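Serpin-12 (Manduca sexta, PDB 6CJ7) probably inhibits serine proteases through the suicide mechanism of the serpin family, and controls the prophenoloxidase activation system in larval hemolymph. Local coordinates at residues A[18-24]-A[40-44]; A[87-93]-A[227-232]; A[168-172]-A[319-323]. One frame throughout, in Å; residues are numbered along the deposited sequence.

Contact 1: A[18-24]-A[40-44]; sequences TSFGVNV and PFSIT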
ATOM      1  N   THR A  18      -3.513   9.483   4.858  1.00 20.99           N
ATOM      2  CA  THR A  18      -2.710   8.269   4.936  1.00 20.89           C
ATOM      3  C   THR A  18      -1.314   8.521   5.499  1.00 22.29           C
ATOM      4  O   THR A  18      -0.417   7.684   5.315  1.00 21.12           O
ATOM      5  CB  THR A  18      -2.617   7.589   3.562  1.00 24.88           C
ATOM      6  OG1 THR A  18      -2.094   8.502   2.591  1.00 25.53           O
ATOM      7  CG2 THR A  18      -3.990   7.097   3.106  1.00 23.20           C
ATOM      8  N   SER A  19      -1.127   9.629   6.226  1.00 24.80           N
ATOM      9  CA  SER A  19       0.194   9.945   6.765  1.00 25.88           C
ATOM     10  C   SER A  19       0.741   8.825   7.650  1.00 25.16           C
ATOM     11  O   SER A  19       1.944   8.538   7.609  1.00 25.64           O
ATOM     12  CB  SER A  19       0.147  11.257   7.543  1.00 28.22           C
ATOM     13  OG  SER A  19      -0.793  11.164   8.601  1.00 29.40           O
ATOM     14  N   PHE A  20      -0.108   8.182   8.465  1.00 21.34           N
ATOM     15  CA  PHE A  20       0.388   7.083   9.295  1.00 21.10           C
ATOM     16  C   PHE A  20       1.018   5.992   8.431  1.00 23.44           C
ATOM     17  O   PHE A  20       2.133   5.521   8.711  1.00 22.53           O
ATOM     18  CB  PHE A  20      -0.733   6.491  10.149  1.00 22.42           C
ATOM     19  CG  PHE A  20      -0.294   5.297  10.948  1.00 27.07           C
ATOM     20  CD1 PHE A  20       0.524   5.466  12.037  1.00 26.06           C
ATOM     21  CD2 PHE A  20      -0.680   4.020  10.586  1.00 24.19           C
ATOM     22  CE1 PHE A  20       0.960   4.373  12.775  1.00 25.08           C
ATOM     23  CE2 PHE A  20      -0.248   2.917  11.318  1.00 29.88           C
ATOM     24  CZ  PHE A  20       0.565   3.107  12.415  1.00 25.62           C
ATOM     25  N   GLY A  21       0.303   5.567   7.385  1.00 19.14           N
ATOM     26  CA  GLY A  21       0.813   4.519   6.512  1.00 19.11           C
ATOM     27  C   GLY A  21       2.094   4.910   5.795  1.00 21.01           C
ATOM     28  O   GLY A  21       2.977   4.075   5.595  1.00 19.59           O
ATOM     29  N   VAL A  22       2.210   6.180   5.378  1.00 19.56           N
ATOM     30  CA  VAL A  22       3.469   6.630   4.777  1.00 19.22           C
ATOM     31  C   VAL A  22       4.606   6.565   5.794  1.00 20.78           C
ATOM     32  O   VAL A  22       5.724   6.142   5.465  1.00 20.35           O
ATOM     33  CB  VAL A  22       3.316   8.044   4.190  1.00 21.35           C
ATOM     34  CG1 VAL A  22       4.645   8.544   3.631  1.00 22.17           C
ATOM     35  CG2 VAL A  22       2.289   8.036   3.087  1.00 21.17           C
ATOM     36  N   ASN A  23       4.343   6.996   7.037  1.00 22.30           N
ATOM     37  CA  ASN A  23       5.347   6.916   8.099  1.00 23.58           C
ATOM     38  C   ASN A  23       5.783   5.472   8.339  1.00 23.75           C
ATOM     39  O   ASN A  23       6.974   5.199   8.544  1.00 24.02           O
ATOM     40  CB  ASN A  23       4.799   7.520   9.395  1.00 28.62           C
ATOM     41  CG  ASN A  23       4.460   9.000   9.275  1.00 34.09           C
ATOM     42  OD1 ASN A  23       5.030   9.719   8.466  1.00 35.22           O
ATOM     43  ND2 ASN A  23       3.537   9.461  10.121  1.00 38.01           N
ATOM     44  N   VAL A  24       4.829   4.535   8.324  1.00 22.59           N
ATOM     45  CA  VAL A  24       5.166   3.122   8.483  1.00 20.41           C
ATOM     46  C   VAL A  24       6.082   2.665   7.356  1.00 21.01           C
ATOM     47  O   VAL A  24       7.108   2.011   7.588  1.00 22.58           O
ATOM     48  CB  VAL A  24       3.893   2.263   8.556  1.00 19.32           C
ATOM     49  CG1 VAL A  24       4.247   0.767   8.449  1.00 20.24           C
ATOM     50  CG2 VAL A  24       3.139   2.544   9.883  1.00 18.77           C
ATOM     51  N   PRO A  40       0.221   2.563   1.835  1.00 20.09           N
ATOM     52  CA  PRO A  40      -0.169   3.457   2.940  1.00 19.29           C
ATOM     53  C   PRO A  40      -1.664   3.458   3.185  1.00 19.12           C
ATOM     54  O   PRO A  40      -2.099   3.588   4.340  1.00 20.20           O
ATOM     55  CB  PRO A  40       0.336   4.832   2.481  1.00 21.61           C
ATOM     56  CG  PRO A  40       1.490   4.494   1.551  1.00 21.80           C
ATOM     57  CD  PRO A  40       1.025   3.259   0.816  1.00 24.17           C
ATOM     58  N   PHE A  41      -2.460   3.293   2.125  1.00 17.46           N
ATOM     59  CA  PHE A  41      -3.910   3.195   2.265  1.00 18.68           C
ATOM     60  C   PHE A  41      -4.308   2.002   3.140  1.00 22.09           C
ATOM     61  O   PHE A  41      -5.034   2.164   4.135  1.00 18.87           O
ATOM     62  CB  PHE A  41      -4.533   3.124   0.860  1.00 21.09           C
ATOM     63  CG  PHE A  41      -6.001   2.860   0.844  1.00 21.81           C
ATOM     64  CD1 PHE A  41      -6.894   3.811   1.314  1.00 24.03           C
ATOM     65  CD2 PHE A  41      -6.496   1.668   0.350  1.00 29.51           C
ATOM     66  CE1 PHE A  41      -8.261   3.570   1.301  1.00 25.92           C
ATOM     67  CE2 PHE A  41      -7.860   1.421   0.328  1.00 36.93           C
ATOM     68  CZ  PHE A  41      -8.742   2.375   0.801  1.00 27.99           C
ATOM     69  N   SER A  42      -3.810   0.803   2.813  1.00 19.54           N
ATOM     70  CA  SER A  42      -4.188  -0.391   3.567  1.00 18.61           C
ATOM     71  C   SER A  42      -3.726  -0.307   5.011  1.00 20.63           C
ATOM     72  O   SER A  42      -4.428  -0.758   5.920  1.00 20.32           O
ATOM     73  CB  SER A  42      -3.585  -1.651   2.939  1.00 19.87           C
ATOM     74  OG  SER A  42      -3.920  -1.794   1.584  1.00 24.80           O
ATOM     75  N   ILE A  43      -2.527   0.224   5.238  1.00 17.10           N
ATOM     76  CA  ILE A  43      -2.008   0.287   6.603  1.00 18.92           C
ATOM     77  C   ILE A  43      -2.818   1.279   7.428  1.00 21.77           C
ATOM     78  O   ILE A  43      -3.103   1.038   8.607  1.00 20.15           O
ATOM     79  CB  ILE A  43      -0.508   0.634   6.585  1.00 20.29           C
ATOM     80  CG1 ILE A  43       0.276  -0.483   5.908  1.00 20.42           C
ATOM     81  CG2 ILE A  43      -0.002   0.894   8.001  1.00 21.88           C
ATOM     82  CD1 ILE A  43       1.724  -0.132   5.605  1.00 22.31           C
ATOM     83  N   THR A  44      -3.213   2.403   6.823  1.00 18.41           N
ATOM     84  CA  THR A  44      -4.051   3.367   7.532  1.00 20.57           C
ATOM     85  C   THR A  44      -5.442   2.794   7.795  1.00 22.27           C
ATOM     86  O   THR A  44      -5.991   2.973   8.892  1.00 20.45           O
ATOM     87  CB  THR A  44      -4.131   4.677   6.733  1.00 20.12           C
ATOM     88  OG1 THR A  44      -2.808   5.167   6.474  1.00 19.93           O
ATOM     89  CG2 THR A  44      -4.886   5.744   7.521  1.00 21.00           C
TER
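Ile43 CG2 comes up to the Phe20 ring obliquely, 3.9 Å from CE2, while one face of that ring is taken by Val24 CG2 of the same helix, placed toward the rim. These side chains lie where the first two helices of the serpin fold, 19-31 and 40-51, cross at 112° with segment axes 7.3 Å apart. Ile43 gives the largest apolar contribution from residues 40-44: its CG2 also rests near Gly21 CA, and its CD1 reaches Val24 CG1 at 3.9 Å. With chi1 at 176°, Phe20 CG lies opposite the backbone N, and ring atoms CD2 and CE2 come to Ile43 CG2. Further along, Pro40 CB meets Val22 CG2 at 3.8 Å, and Thr18 CG2 lies over Phe41 CA.

The backbones come closest at Gly21, whose CA is 3.9 Å from Pro40 CA; a beta carbon there would collide with Pro40 O and Thr44 OG1. The Phe41 side chain packs on helix 70-85 and strand 370-377. Thr44 OG1 does two jobs: it accepts a rather bent bond from Gly21 N (3.3 Å, 136° at the hydrogen) and donates to Pro40 O at 2.7 Å, opposite the face of that carbonyl used by Thr44 N.

Contact 2: A[87-93]-A[227-232]; sequences RNSRNIL and FEYNEY
The turn from Phe227 to Glu231 joins antiparallel strands 220-226 and 232-239, a hairpin of the serpin B-sheet, and it packs against residues 87-93, which run from helix 70-85 into strand 92-102. Glu231 holds the centre. Its OE1 accepts from Ser89 OG at 2.7 Å, on the syn side and close to the carboxylate plane, and from Asn91 ND2 at 2.9 Å, which arrives from above that plane. The second bond is straight (163°) and lies in the Asn91 amide plane. Ser89 OG sits between its own backbone N and carbonyl carbon (chi1 71°), from where it also accepts from Asn91 N and forms an ST turn. The amide of Asn91 is held at both ends: ND2 makes a further, weak bond to Glu228 O, and OD1 accepts from Leu176 N.

Toward the exposed Arg90, the buried Glu228 takes the backbone N-H of Arg90 on OE1 at 3.0 Å, while OE2 forms a salt bridge at the guanidinium edge; NH2 there comes suspiciously close and the NE bond is weak, so its exact geometry is doubtful. Ser89 CB touches the edge of the Tyr229 ring.

Arg87 extends past Glu231 in the opposite direction. Its guanidinium, salt-bridged through NH2 to Asp365, makes an off-centre cation-pi contact with Tyr232, CZ being 4.5 Å from the ring centroid, and NH1 gives Tyr232 OH a weak hydrogen bond. Leu93 CD2 packs beside the same phenol at 3.5 Å from OH. On the ring's edge, a water lies 2.6 Å from Tyr232 OH and bonds weakly to Asn91 O.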
ATOM      1  N   ARG A  87     -15.571   3.395 -10.074  1.00 26.26           N
ATOM      2  CA  ARG A  87     -14.781   3.249 -11.288  1.00 26.36           C
ATOM      3  C   ARG A  87     -15.193   1.986 -12.032  1.00 29.47           C
ATOM      4  O   ARG A  87     -15.293   0.906 -11.437  1.00 34.74           O
ATOM      5  CB  ARG A  87     -13.294   3.233 -10.942  1.00 23.82           C
ATOM      6  CG  ARG A  87     -12.797   4.601 -10.467  1.00 25.72           C
ATOM      7  CD  ARG A  87     -11.404   4.596  -9.841  1.00 23.78           C
ATOM      8  NE  ARG A  87     -11.067   5.950  -9.412  1.00 23.47           N
ATOM      9  CZ  ARG A  87     -10.380   6.249  -8.311  1.00 23.09           C
ATOM     10  NH1 ARG A  87      -9.919   5.286  -7.515  1.00 19.78           N
ATOM     11  NH2 ARG A  87     -10.159   7.528  -8.013  1.00 26.32           N
ATOM     12  N   ASN A  88     -15.447   2.139 -13.342  1.00 29.15           N
ATOM     13  CA  ASN A  88     -15.829   1.053 -14.248  1.00 33.35           C
ATOM     14  C   ASN A  88     -14.878   1.144 -15.432  1.00 32.89           C
ATOM     15  O   ASN A  88     -15.238   1.632 -16.499  1.00 37.75           O
ATOM     16  CB  ASN A  88     -17.302   1.167 -14.690  1.00 42.65           C
ATOM     17  CG  ASN A  88     -18.268   0.682 -13.627  1.00 62.64           C
ATOM     18  OD1 ASN A  88     -18.133  -0.429 -13.109  1.00 69.68           O
ATOM     19  ND2 ASN A  88     -19.253   1.512 -13.297  1.00 68.88           N
ATOM     20  N   SER A  89     -13.649   0.687 -15.230  1.00 27.85           N
ATOM     21  CA  SER A  89     -12.592   0.852 -16.212  1.00 27.27           C
ATOM     22  C   SER A  89     -11.747  -0.410 -16.229  1.00 27.66           C
ATOM     23  O   SER A  89     -11.969  -1.347 -15.460  1.00 28.96           O
ATOM     24  CB  SER A  89     -11.710   2.059 -15.879  1.00 23.09           C
ATOM     25  OG  SER A  89     -10.919   1.763 -14.741  1.00 23.60           O
ATOM     26  N   ARG A  90     -10.749  -0.422 -17.106  1.00 25.64           N
ATOM     27  CA  ARG A  90      -9.842  -1.558 -17.140  1.00 30.79           C
ATOM     28  C   ARG A  90      -8.724  -1.472 -16.105  1.00 26.39           C
ATOM     29  O   ARG A  90      -7.872  -2.374 -16.065  1.00 29.47           O
ATOM     30  CB  ARG A  90      -9.255  -1.694 -18.547  1.00 26.99           C
ATOM     31  CG  ARG A  90     -10.249  -2.295 -19.564  1.00 32.57           C
ATOM     32  CD  ARG A  90      -9.778  -2.192 -20.989  1.00 34.72           C
ATOM     33  NE  ARG A  90      -9.742  -0.812 -21.459  1.00 33.40           N
ATOM     34  CZ  ARG A  90      -9.433  -0.443 -22.693  1.00 41.21           C
ATOM     35  NH1 ARG A  90      -9.120  -1.358 -23.595  1.00 45.92           N
ATOM     36  NH2 ARG A  90      -9.433   0.846 -23.023  1.00 43.41           N
ATOM     37  N   ASN A  91      -8.679  -0.422 -15.283  1.00 22.97           N
ATOM     38  CA  ASN A  91      -7.757  -0.403 -14.157  1.00 21.60           C
ATOM     39  C   ASN A  91      -8.272  -1.369 -13.102  1.00 27.38           C
ATOM     40  O   ASN A  91      -9.418  -1.254 -12.659  1.00 33.47           O
ATOM     41  CB  ASN A  91      -7.629   1.003 -13.565  1.00 21.14           C
ATOM     42  CG  ASN A  91      -7.067   2.006 -14.551  1.00 22.26           C
ATOM     43  OD1 ASN A  91      -6.104   1.708 -15.258  1.00 21.95           O
ATOM     44  ND2 ASN A  91      -7.670   3.198 -14.616  1.00 21.66           N
ATOM     45  N   ILE A  92      -7.442  -2.323 -12.700  1.00 22.88           N
ATOM     46  CA  ILE A  92      -7.854  -3.317 -11.716  1.00 20.74           C
ATOM     47  C   ILE A  92      -7.249  -2.946 -10.368  1.00 23.58           C
ATOM     48  O   ILE A  92      -6.036  -3.052 -10.171  1.00 21.95           O
ATOM     49  CB  ILE A  92      -7.442  -4.732 -12.137  1.00 28.16           C
ATOM     50  CG1 ILE A  92      -8.106  -5.102 -13.463  1.00 27.79           C
ATOM     51  CG2 ILE A  92      -7.804  -5.734 -11.032  1.00 28.53           C
ATOM     52  CD1 ILE A  92      -7.733  -6.469 -13.967  1.00 40.06           C
ATOM     53  N   LEU A  93      -8.090  -2.519  -9.428  1.00 20.28           N
ATOM     54  CA  LEU A  93      -7.681  -2.324  -8.044  1.00 22.46           C
ATOM     55  C   LEU A  93      -8.556  -3.227  -7.192  1.00 23.20           C
ATOM     56  O   LEU A  93      -9.783  -3.063  -7.177  1.00 24.70           O
ATOM     57  CB  LEU A  93      -7.806  -0.859  -7.613  1.00 21.62           C
ATOM     58  CG  LEU A  93      -7.504  -0.528  -6.146  1.00 20.08           C
ATOM     59  CD1 LEU A  93      -6.019  -0.726  -5.848  1.00 21.55           C
ATOM     60  CD2 LEU A  93      -7.916   0.904  -5.828  1.00 23.15           C
ATOM     61  N   PHE A 227      -2.927   6.473 -15.769  1.00 21.19           N
ATOM     62  CA  PHE A 227      -3.676   5.287 -16.148  1.00 18.96           C
ATOM     63  C   PHE A 227      -5.000   5.713 -16.790  1.00 19.68           C
ATOM     64  O   PHE A 227      -5.299   6.903 -16.904  1.00 20.90           O
ATOM     65  CB  PHE A 227      -3.872   4.378 -14.932  1.00 18.73           C
ATOM     66  CG  PHE A 227      -2.607   3.685 -14.486  1.00 17.74           C
ATOM     67  CD1 PHE A 227      -1.854   4.188 -13.426  1.00 17.31           C
ATOM     68  CD2 PHE A 227      -2.174   2.511 -15.114  1.00 22.70           C
ATOM     69  CE1 PHE A 227      -0.688   3.523 -13.001  1.00 18.06           C
ATOM     70  CE2 PHE A 227      -1.007   1.854 -14.702  1.00 21.72           C
ATOM     71  CZ  PHE A 227      -0.271   2.362 -13.645  1.00 20.21           C
ATOM     72  N   GLU A 228      -5.790   4.726 -17.218  1.00 20.11           N
ATOM     73  CA  GLU A 228      -6.991   4.976 -18.017  1.00 21.95           C
ATOM     74  C   GLU A 228      -7.946   5.932 -17.308  1.00 21.65           C
ATOM     75  O   GLU A 228      -8.187   5.812 -16.104  1.00 21.34           O
ATOM     76  CB  GLU A 228      -7.706   3.646 -18.313  1.00 23.65           C
ATOM     77  CG  GLU A 228      -8.507   3.658 -19.603  1.00 31.14           C
ATOM     78  CD  GLU A 228      -9.356   2.410 -19.836  1.00 36.65           C
ATOM     79  OE1 GLU A 228      -9.599   1.637 -18.890  1.00 33.39           O
ATOM     80  OE2 GLU A 228      -9.795   2.209 -20.989  1.00 46.71           O
ATOM     81  N   TYR A 229      -8.476   6.896 -18.070  1.00 23.87           N
ATOM     82  CA  TYR A 229      -9.419   7.907 -17.582  1.00 23.54           C
ATOM     83  C   TYR A 229      -8.817   8.774 -16.475  1.00 22.05           C
ATOM     84  O   TYR A 229      -9.550   9.444 -15.738  1.00 23.21           O
ATOM     85  CB  TYR A 229     -10.732   7.266 -17.114  1.00 25.23           C
ATOM     86  CG  TYR A 229     -11.350   6.367 -18.159  1.00 28.33           C
ATOM     87  CD1 TYR A 229     -11.705   6.872 -19.405  1.00 36.57           C
ATOM     88  CD2 TYR A 229     -11.573   5.024 -17.913  1.00 28.56           C
ATOM     89  CE1 TYR A 229     -12.266   6.060 -20.378  1.00 38.46           C
ATOM     90  CE2 TYR A 229     -12.140   4.198 -18.882  1.00 30.58           C
ATOM     91  CZ  TYR A 229     -12.476   4.723 -20.112  1.00 35.15           C
ATOM     92  OH  TYR A 229     -13.033   3.908 -21.077  1.00 38.51           O
ATOM     93  N   ASN A 230      -7.487   8.790 -16.389  1.00 22.14           N
ATOM     94  CA  ASN A 230      -6.734   9.505 -15.361  1.00 22.75           C
ATOM     95  C   ASN A 230      -7.243   9.190 -13.956  1.00 21.84           C
ATOM     96  O   ASN A 230      -7.215  10.041 -13.070  1.00 24.10           O
ATOM     97  CB  ASN A 230      -6.738  11.015 -15.607  1.00 28.55           C
ATOM     98  CG  ASN A 230      -5.560  11.707 -14.934  1.00 27.78           C
ATOM     99  OD1 ASN A 230      -4.455  11.162 -14.886  1.00 29.02           O
ATOM    100  ND2 ASN A 230      -5.794  12.896 -14.393  1.00 35.80           N
ATOM    101  N   GLU A 231      -7.688   7.950 -13.741  1.00 20.38           N
ATOM    102  CA  GLU A 231      -8.158   7.555 -12.414  1.00 20.99           C
ATOM    103  C   GLU A 231      -7.001   7.449 -11.438  1.00 21.43           C
ATOM    104  O   GLU A 231      -7.132   7.804 -10.258  1.00 19.36           O
ATOM    105  CB  GLU A 231      -8.891   6.217 -12.501  1.00 20.37           C
ATOM    106  CG  GLU A 231     -10.215   6.332 -13.231  1.00 20.34           C
ATOM    107  CD  GLU A 231     -10.839   4.995 -13.540  1.00 20.46           C
ATOM    108  OE1 GLU A 231     -10.141   3.958 -13.363  1.00 20.83           O
ATOM    109  OE2 GLU A 231     -12.012   4.992 -13.979  1.00 23.90           O
ATOM    110  N   TYR A 232      -5.865   6.963 -11.924  1.00 18.19           N
ATOM    111  CA  TYR A 232      -4.665   6.753 -11.132  1.00 18.59           C
ATOM    112  C   TYR A 232      -3.471   7.281 -11.911  1.00 18.72           C
ATOM    113  O   TYR A 232      -3.515   7.413 -13.135  1.00 19.93           O
ATOM    114  CB  TYR A 232      -4.418   5.262 -10.807  1.00 20.19           C
ATOM    115  CG  TYR A 232      -5.626   4.570 -10.216  1.00 20.94           C
ATOM    116  CD1 TYR A 232      -5.859   4.591  -8.845  1.00 18.55           C
ATOM    117  CD2 TYR A 232      -6.525   3.892 -11.031  1.00 20.94           C
ATOM    118  CE1 TYR A 232      -6.978   3.969  -8.310  1.00 20.84           C
ATOM    119  CE2 TYR A 232      -7.644   3.280 -10.511  1.00 19.46           C
ATOM    120  CZ  TYR A 232      -7.856   3.304  -9.145  1.00 23.06           C
ATOM    121  OH  TYR A 232      -8.969   2.682  -8.623  1.00 23.60           O
TER
HETATM  122  O   HOH W   1     -14.531   4.108 -14.492  1.00 38.52           O
HETATM  123  O   HOH W   2     -10.267   0.896 -10.080  1.00 25.19           O

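Contact 3: A[168-172]-A[319-323]; sequences VNAVY and LHSAV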
ATOM      1  N   VAL A 168      -6.440  -8.509   8.466  1.00 17.23           N
ATOM      2  CA  VAL A 168      -5.843  -8.627   7.134  1.00 18.35           C
ATOM      3  C   VAL A 168      -6.247  -7.433   6.282  1.00 17.98           C
ATOM      4  O   VAL A 168      -7.413  -7.019   6.256  1.00 18.40           O
ATOM      5  CB  VAL A 168      -6.213  -9.951   6.417  1.00 20.54           C
ATOM      6  CG1 VAL A 168      -5.757 -11.135   7.203  1.00 21.26           C
ATOM      7  CG2 VAL A 168      -7.697 -10.038   6.129  1.00 28.67           C
ATOM      8  N   ASN A 169      -5.270  -6.860   5.587  1.00 18.12           N
ATOM      9  CA  ASN A 169      -5.529  -5.775   4.646  1.00 15.63           C
ATOM     10  C   ASN A 169      -4.596  -5.998   3.474  1.00 18.77           C
ATOM     11  O   ASN A 169      -3.373  -5.907   3.632  1.00 21.09           O
ATOM     12  CB  ASN A 169      -5.303  -4.407   5.281  1.00 18.63           C
ATOM     13  CG  ASN A 169      -6.259  -4.148   6.426  1.00 19.04           C
ATOM     14  OD1 ASN A 169      -5.995  -4.521   7.584  1.00 21.30           O
ATOM     15  ND2 ASN A 169      -7.399  -3.528   6.106  1.00 21.90           N
ATOM     16  N   ALA A 170      -5.169  -6.352   2.339  1.00 18.38           N
ATOM     17  CA  ALA A 170      -4.393  -6.722   1.159  1.00 17.73           C
ATOM     18  C   ALA A 170      -4.832  -5.864  -0.014  1.00 21.21           C
ATOM     19  O   ALA A 170      -5.982  -5.418  -0.084  1.00 20.93           O
ATOM     20  CB  ALA A 170      -4.584  -8.203   0.848  1.00 21.38           C
ATOM     21  N   VAL A 171      -3.911  -5.617  -0.943  1.00 19.07           N
ATOM     22  CA  VAL A 171      -4.265  -4.812  -2.116  1.00 18.23           C
ATOM     23  C   VAL A 171      -3.454  -5.278  -3.317  1.00 18.57           C
ATOM     24  O   VAL A 171      -2.263  -5.595  -3.202  1.00 18.52           O
ATOM     25  CB  VAL A 171      -4.075  -3.304  -1.845  1.00 21.98           C
ATOM     26  CG1 VAL A 171      -2.627  -2.970  -1.590  1.00 25.49           C
ATOM     27  CG2 VAL A 171      -4.623  -2.487  -3.017  1.00 22.97           C
ATOM     28  N   TYR A 172      -4.126  -5.342  -4.467  1.00 17.78           N
ATOM     29  CA  TYR A 172      -3.515  -5.694  -5.753  1.00 16.23           C
ATOM     30  C   TYR A 172      -3.876  -4.623  -6.765  1.00 18.97           C
ATOM     31  O   TYR A 172      -5.047  -4.240  -6.869  1.00 19.14           O
ATOM     32  CB  TYR A 172      -4.016  -7.056  -6.243  1.00 18.80           C
ATOM     33  CG  TYR A 172      -3.744  -7.343  -7.701  1.00 23.46           C
ATOM     34  CD1 TYR A 172      -2.452  -7.549  -8.153  1.00 25.01           C
ATOM     35  CD2 TYR A 172      -4.780  -7.458  -8.614  1.00 25.12           C
ATOM     36  CE1 TYR A 172      -2.193  -7.832  -9.493  1.00 27.64           C
ATOM     37  CE2 TYR A 172      -4.533  -7.739  -9.961  1.00 27.91           C
ATOM     38  CZ  TYR A 172      -3.237  -7.929 -10.382  1.00 25.90           C
ATOM     39  OH  TYR A 172      -2.977  -8.221 -11.705  1.00 28.94           O
ATOM     40  N   LEU A 319      -1.670  -8.318   9.447  1.00 17.70           N
ATOM     41  CA  LEU A 319      -1.005  -8.798   8.244  1.00 18.46           C
ATOM     42  C   LEU A 319      -1.400  -7.942   7.053  1.00 20.26           C
ATOM     43  O   LEU A 319      -2.585  -7.634   6.865  1.00 18.94           O
ATOM     44  CB  LEU A 319      -1.361 -10.264   7.978  1.00 19.40           C
ATOM     45  CG  LEU A 319      -1.087 -11.200   9.158  1.00 26.20           C
ATOM     46  CD1 LEU A 319      -1.601 -12.605   8.881  1.00 30.70           C
ATOM     47  CD2 LEU A 319       0.400 -11.216   9.440  1.00 28.67           C
ATOM     48  N   HIS A 320      -0.405  -7.571   6.252  1.00 18.15           N
ATOM     49  CA  HIS A 320      -0.603  -6.731   5.082  1.00 16.76           C
ATOM     50  C   HIS A 320       0.077  -7.354   3.873  1.00 18.40           C
ATOM     51  O   HIS A 320       1.207  -7.828   3.962  1.00 21.57           O
ATOM     52  CB  HIS A 320      -0.036  -5.317   5.320  1.00 15.99           C
ATOM     53  CG  HIS A 320      -0.041  -4.444   4.093  1.00 19.12           C
ATOM     54  ND1 HIS A 320      -1.158  -4.267   3.302  1.00 19.61           N
ATOM     55  CD2 HIS A 320       0.946  -3.714   3.517  1.00 22.09           C
ATOM     56  CE1 HIS A 320      -0.855  -3.466   2.290  1.00 20.83           C
ATOM     57  NE2 HIS A 320       0.407  -3.102   2.407  1.00 18.37           N
ATOM     58  N   SER A 321      -0.611  -7.354   2.738  1.00 16.66           N
ATOM     59  CA  SER A 321       0.004  -7.787   1.493  1.00 17.57           C
ATOM     60  C   SER A 321      -0.271  -6.755   0.415  1.00 18.86           C
ATOM     61  O   SER A 321      -1.363  -6.182   0.353  1.00 18.97           O
ATOM     62  CB  SER A 321      -0.511  -9.152   1.040  1.00 21.37           C
ATOM     63  OG  SER A 321       0.108  -9.523  -0.193  1.00 29.44           O
ATOM     64  N   ALA A 322       0.717  -6.546  -0.453  1.00 18.64           N
ATOM     65  CA  ALA A 322       0.611  -5.535  -1.499  1.00 15.63           C
ATOM     66  C   ALA A 322       1.247  -6.088  -2.761  1.00 18.78           C
ATOM     67  O   ALA A 322       2.383  -6.565  -2.717  1.00 19.37           O
ATOM     68  CB  ALA A 322       1.313  -4.234  -1.084  1.00 18.25           C
ATOM     69  N   VAL A 323       0.518  -6.042  -3.878  1.00 16.84           N
ATOM     70  CA  VAL A 323       1.028  -6.517  -5.166  1.00 17.45           C
ATOM     71  C   VAL A 323       0.798  -5.422  -6.198  1.00 17.25           C
ATOM     72  O   VAL A 323      -0.333  -4.964  -6.377  1.00 17.73           O
ATOM     73  CB  VAL A 323       0.345  -7.820  -5.629  1.00 17.25           C
ATOM     74  CG1 VAL A 323       0.851  -8.210  -7.021  1.00 20.65           C
ATOM     75  CG2 VAL A 323       0.592  -8.963  -4.644  1.00 22.36           C
TER
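Strands 168-172 and 319-323 run parallel, 1° apart in direction with axes 4.7 Å from each other, and Val168 to Tyr172 pair in order with Leu319 to Val323. Asn169 N bonds to Leu319 O, Ser321 N to Asn169 O, Val171 N to Ser321 O and Val323 N to Val171 O, the last two at 2.9 Å.

On the face bearing Asn169, Val171, His320 and Ala322, the imidazole matters most. Its CG lies anti to the backbone N (chi1 172°), which stands the ring upright beside its own strand and turns ND1 toward Asn169 O, to which it donates at 2.8 Å with the oxygen near the ring plane (161° at the hydrogen). That carbonyl is gripped twice, Ser321 N and His320 ND1 reaching it from opposite faces. NE2 accepts from Ser39 N, so the ring is fixed at both nitrogens and probably neutral. With a leucine in place of His320, Asn169 O would probably keep only its backbone partner and Ser39 N would be left without its acceptor.

On the opposite face, which carries Tyr172, Ser321 and Val323, Val323 CG1 meets the edge of the Tyr172 ring at CD1 (3.6 Å), and Ser321 OG bonds to Asp280.

A paired, parallel couple of central A-sheet strands, pinned by a histidine over the start of helix 40-51, is consistent with the serpin shutter region before the reactive loop inserts; in this family the cleaved loop enters between these two strands.

Overall arrangement
Along the chain, contact 1 closes before the other two open, whereas the segments of contacts 2 and 3 alternate. Contacts 1 and 3 have centres about 13 Å apart and touch: Ser42 and Ile43 of helix 40-51 lie against His320, so this helix of contact 1 backs the A-sheet strands of contact 3. Contact 2, about 22 Å from contact 1 and 19 Å from contact 3 between centres, joins the latter where Leu93 packs on Val171, since strands 92-102 and 165-174 are neighbours. The three thus tie the helices and a B-sheet turn to the sheet that, in serpins, must open to trap a protease; residues 332-346, unmodelled, probably include the flexible reactive loop of the serpin.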